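Local coordinates for protein (lectin) (Hyacinthoides hispanica, PDB 1B2P) that binds mannose as a bulb-type lectin of the monocot family, assembled from four chains, at residues C40-Y45 and W52-G57. Sequence-based numbering, arbitrary orientation.
Sequences CNLVLY and WATNTG
Cys40 meets the other segment through its carbonyl: Thr56 OG1 donates to Cys40 O at 2.6 Å, approaching obliquely and tilted 21° from the carbonyl plane. Cys40 SG is meanwhile tied to Cys63 in a disulfide. Asn41 reaches across with its side-chain amide into the bend at Asn55 and Thr56, while its CB lies beside the Gly57 backbone. At Leu42 the Thr54 hydroxyl takes the place of a backbone acceptor: Thr54 OG1 accepts a nearly straight bond from Leu42 N, 3.1 Å away, and donates to Thr56 OG1, 2.7 Å from Thr54 OG1. Both threonines hold OG1 between backbone N and carbonyl carbon (chi1 47° in Thr54), completing a hydrogen-bonded run from Leu42 N to Cys40 O that ties the two segments together. Leu42 O takes Thr54 N at 3.0 Å, in the carbonyl plane, and Leu42 CB packs on the Thr54 methyl. The regular ladder of the antiparallel hairpin 42-46/49-53 starts at Val43; strand 49-53 is the outermost, within this chain, of one sheet of the beta-prism II fold of bulb lectins. Val43 opposes Ala53 as a non-hydrogen-bonded pair, Val43 CG2 4.2 Å from Ala53 CB. Leu44 and Trp52 form the hydrogen-bonded pair: Leu44 N binds Trp52 O at 2.8 Å, whereas the return bond from Trp52 N to Leu44 O is weak. With CG anti to the backbone N (chi1 179°), the Trp52 ring has Thr54 N over one face, offset toward the rim, and Leu44 N at its edge, near the plane. Leu44 and Trp52 also pack on Thr117 and Thr115 of a second subunit.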
ATOM      1  N   CYS A  40      14.785 -20.169 -12.364  1.00 17.13           N
ATOM      2  CA  CYS A  40      15.026 -19.432 -13.552  1.00 18.70           C
ATOM      3  C   CYS A  40      13.789 -19.268 -14.460  1.00 16.65           C
ATOM      4  O   CYS A  40      13.970 -18.799 -15.583  1.00 18.77           O
ATOM      5  CB  CYS A  40      16.175 -19.958 -14.422  1.00 17.79           C
ATOM      6  SG  CYS A  40      17.088 -18.729 -15.345  1.00 19.95           S
ATOM      7  N   ASN A  41      12.585 -19.689 -14.073  1.00 17.22           N
ATOM      8  CA  ASN A  41      11.399 -19.500 -14.870  1.00 16.00           C
ATOM      9  C   ASN A  41      10.735 -18.138 -14.389  1.00 13.89           C
ATOM     10  O   ASN A  41      10.691 -17.995 -13.194  1.00 15.63           O
ATOM     11  CB  ASN A  41      10.348 -20.601 -14.509  1.00 19.26           C
ATOM     12  CG  ASN A  41       9.493 -20.880 -15.715  1.00 15.92           C
ATOM     13  OD1 ASN A  41       8.527 -21.793 -15.697  1.00 22.59           O
ATOM     14  ND2 ASN A  41       9.582 -20.330 -16.854  1.00 13.09           N
ATOM     15  N   LEU A  42      10.374 -17.353 -15.354  1.00 13.46           N
ATOM     16  CA  LEU A  42       9.659 -16.065 -14.933  1.00 12.74           C
ATOM     17  C   LEU A  42       8.209 -16.320 -15.281  1.00 13.82           C
ATOM     18  O   LEU A  42       7.877 -16.649 -16.439  1.00 15.69           O
ATOM     19  CB  LEU A  42      10.289 -14.995 -15.843  1.00 13.48           C
ATOM     20  CG  LEU A  42       9.536 -13.595 -15.764  1.00 14.73           C
ATOM     21  CD1 LEU A  42       9.592 -12.993 -14.388  1.00 19.30           C
ATOM     22  CD2 LEU A  42      10.190 -12.738 -16.812  1.00 16.58           C
ATOM     23  N   VAL A  43       7.374 -16.243 -14.237  1.00 12.37           N
ATOM     24  CA  VAL A  43       6.014 -16.808 -14.333  1.00 11.81           C
ATOM     25  C   VAL A  43       4.942 -15.779 -13.920  1.00 14.54           C
ATOM     26  O   VAL A  43       5.184 -15.146 -12.888  1.00 14.24           O
ATOM     27  CB  VAL A  43       5.828 -18.053 -13.406  1.00 14.45           C
ATOM     28  CG1 VAL A  43       4.487 -18.711 -13.673  1.00 16.44           C
ATOM     29  CG2 VAL A  43       7.069 -19.002 -13.706  1.00 16.75           C
ATOM     30  N   LEU A  44       3.823 -15.753 -14.621  1.00 14.19           N
ATOM     31  CA  LEU A  44       2.649 -14.958 -14.131  1.00 13.34           C
ATOM     32  C   LEU A  44       1.622 -15.963 -13.539  1.00 14.77           C
ATOM     33  O   LEU A  44       1.223 -16.886 -14.229  1.00 16.02           O
ATOM     34  CB  LEU A  44       2.021 -14.275 -15.307  1.00 14.54           C
ATOM     35  CG  LEU A  44       0.707 -13.476 -15.049  1.00 16.28           C
ATOM     36  CD1 LEU A  44       1.051 -12.279 -14.143  1.00 17.59           C
ATOM     37  CD2 LEU A  44       0.212 -13.022 -16.405  1.00 19.98           C
ATOM     38  N   TYR A  45       1.311 -15.748 -12.291  1.00 13.32           N
ATOM     39  CA  TYR A  45       0.358 -16.567 -11.559  1.00 15.67           C
ATOM     40  C   TYR A  45      -0.941 -15.760 -11.352  1.00 19.76           C
ATOM     41  O   TYR A  45      -0.951 -14.568 -11.158  1.00 18.19           O
ATOM     42  CB  TYR A  45       0.835 -16.888 -10.185  1.00 16.17           C
ATOM     43  CG  TYR A  45       1.900 -17.987 -10.222  1.00 19.11           C
ATOM     44  CD1 TYR A  45       1.520 -19.334 -10.273  1.00 20.38           C
ATOM     45  CD2 TYR A  45       3.238 -17.656 -10.221  1.00 16.98           C
ATOM     46  CE1 TYR A  45       2.554 -20.279 -10.252  1.00 21.17           C
ATOM     47  CE2 TYR A  45       4.300 -18.574 -10.231  1.00 20.65           C
ATOM     48  CZ  TYR A  45       3.849 -19.917 -10.226  1.00 22.05           C
ATOM     49  OH  TYR A  45       4.814 -20.884 -10.321  1.00 24.42           O
ATOM     50  N   TRP A  52       1.149 -17.862 -17.513  1.00 16.53           N
ATOM     51  CA  TRP A  52       2.074 -17.626 -18.580  1.00 16.00           C
ATOM     52  C   TRP A  52       3.489 -17.763 -18.015  1.00 15.39           C
ATOM     53  O   TRP A  52       3.681 -17.491 -16.822  1.00 17.31           O
ATOM     54  CB  TRP A  52       1.924 -16.100 -19.025  1.00 15.56           C
ATOM     55  CG  TRP A  52       2.843 -15.692 -20.131  1.00 16.07           C
ATOM     56  CD1 TRP A  52       2.676 -15.714 -21.481  1.00 17.12           C
ATOM     57  CD2 TRP A  52       4.182 -15.118 -20.001  1.00 15.80           C
ATOM     58  NE1 TRP A  52       3.776 -15.255 -22.227  1.00 20.59           N
ATOM     59  CE2 TRP A  52       4.675 -14.888 -21.257  1.00 19.54           C
ATOM     60  CE3 TRP A  52       4.944 -14.877 -18.886  1.00 17.21           C
ATOM     61  CZ2 TRP A  52       5.986 -14.390 -21.507  1.00 18.86           C
ATOM     62  CZ3 TRP A  52       6.252 -14.353 -19.091  1.00 17.85           C
ATOM     63  CH2 TRP A  52       6.741 -14.150 -20.405  1.00 17.99           C
ATOM     64  N   ALA A  53       4.431 -18.190 -18.898  1.00 15.63           N
ATOM     65  CA  ALA A  53       5.800 -18.265 -18.384  1.00 14.06           C
ATOM     66  C   ALA A  53       6.802 -18.138 -19.528  1.00 13.44           C
ATOM     67  O   ALA A  53       6.389 -18.377 -20.676  1.00 16.68           O
ATOM     68  CB  ALA A  53       6.053 -19.628 -17.706  1.00 18.53           C
ATOM     69  N   THR A  54       8.074 -17.829 -19.158  1.00 15.95           N
ATOM     70  CA  THR A  54       9.087 -17.839 -20.201  1.00 16.49           C
ATOM     71  C   THR A  54       9.543 -19.329 -20.488  1.00 17.81           C
ATOM     72  O   THR A  54      10.076 -19.461 -21.600  1.00 20.00           O
ATOM     73  CB  THR A  54      10.382 -17.135 -19.642  1.00 16.46           C
ATOM     74  OG1 THR A  54      10.727 -17.582 -18.378  1.00 16.07           O
ATOM     75  CG2 THR A  54      10.030 -15.599 -19.489  1.00 16.15           C
ATOM     76  N   ASN A  55       9.103 -20.222 -19.672  1.00 18.71           N
ATOM     77  CA  ASN A  55       9.459 -21.656 -19.881  1.00 21.65           C
ATOM     78  C   ASN A  55      10.958 -21.859 -19.874  1.00 24.34           C
ATOM     79  O   ASN A  55      11.501 -22.587 -20.743  1.00 25.05           O
ATOM     80  CB  ASN A  55       8.890 -22.107 -21.252  1.00 24.98           C
ATOM     81  CG  ASN A  55       7.363 -22.114 -21.179  1.00 29.82           C
ATOM     82  OD1 ASN A  55       6.726 -21.651 -22.163  1.00 35.01           O
ATOM     83  ND2 ASN A  55       6.906 -22.656 -20.075  1.00 30.83           N
ATOM     84  N   THR A  56      11.623 -21.261 -18.891  1.00 18.67           N
ATOM     85  CA  THR A  56      13.065 -21.288 -18.823  1.00 18.59           C
ATOM     86  C   THR A  56      13.476 -22.047 -17.578  1.00 16.06           C
ATOM     87  O   THR A  56      14.596 -21.831 -17.052  1.00 20.41           O
ATOM     88  CB  THR A  56      13.692 -19.871 -18.953  1.00 19.36           C
ATOM     89  OG1 THR A  56      12.973 -19.004 -18.008  1.00 19.47           O
ATOM     90  CG2 THR A  56      13.605 -19.440 -20.363  1.00 19.21           C
ATOM     91  N   GLY A  57      12.568 -22.792 -16.889  1.00 17.52           N
ATOM     92  CA  GLY A  57      12.935 -23.441 -15.630  1.00 18.18           C
ATOM     93  C   GLY A  57      14.102 -24.492 -15.861  1.00 21.15           C
ATOM     94  O   GLY A  57      14.133 -25.043 -16.951  1.00 22.95           O
TER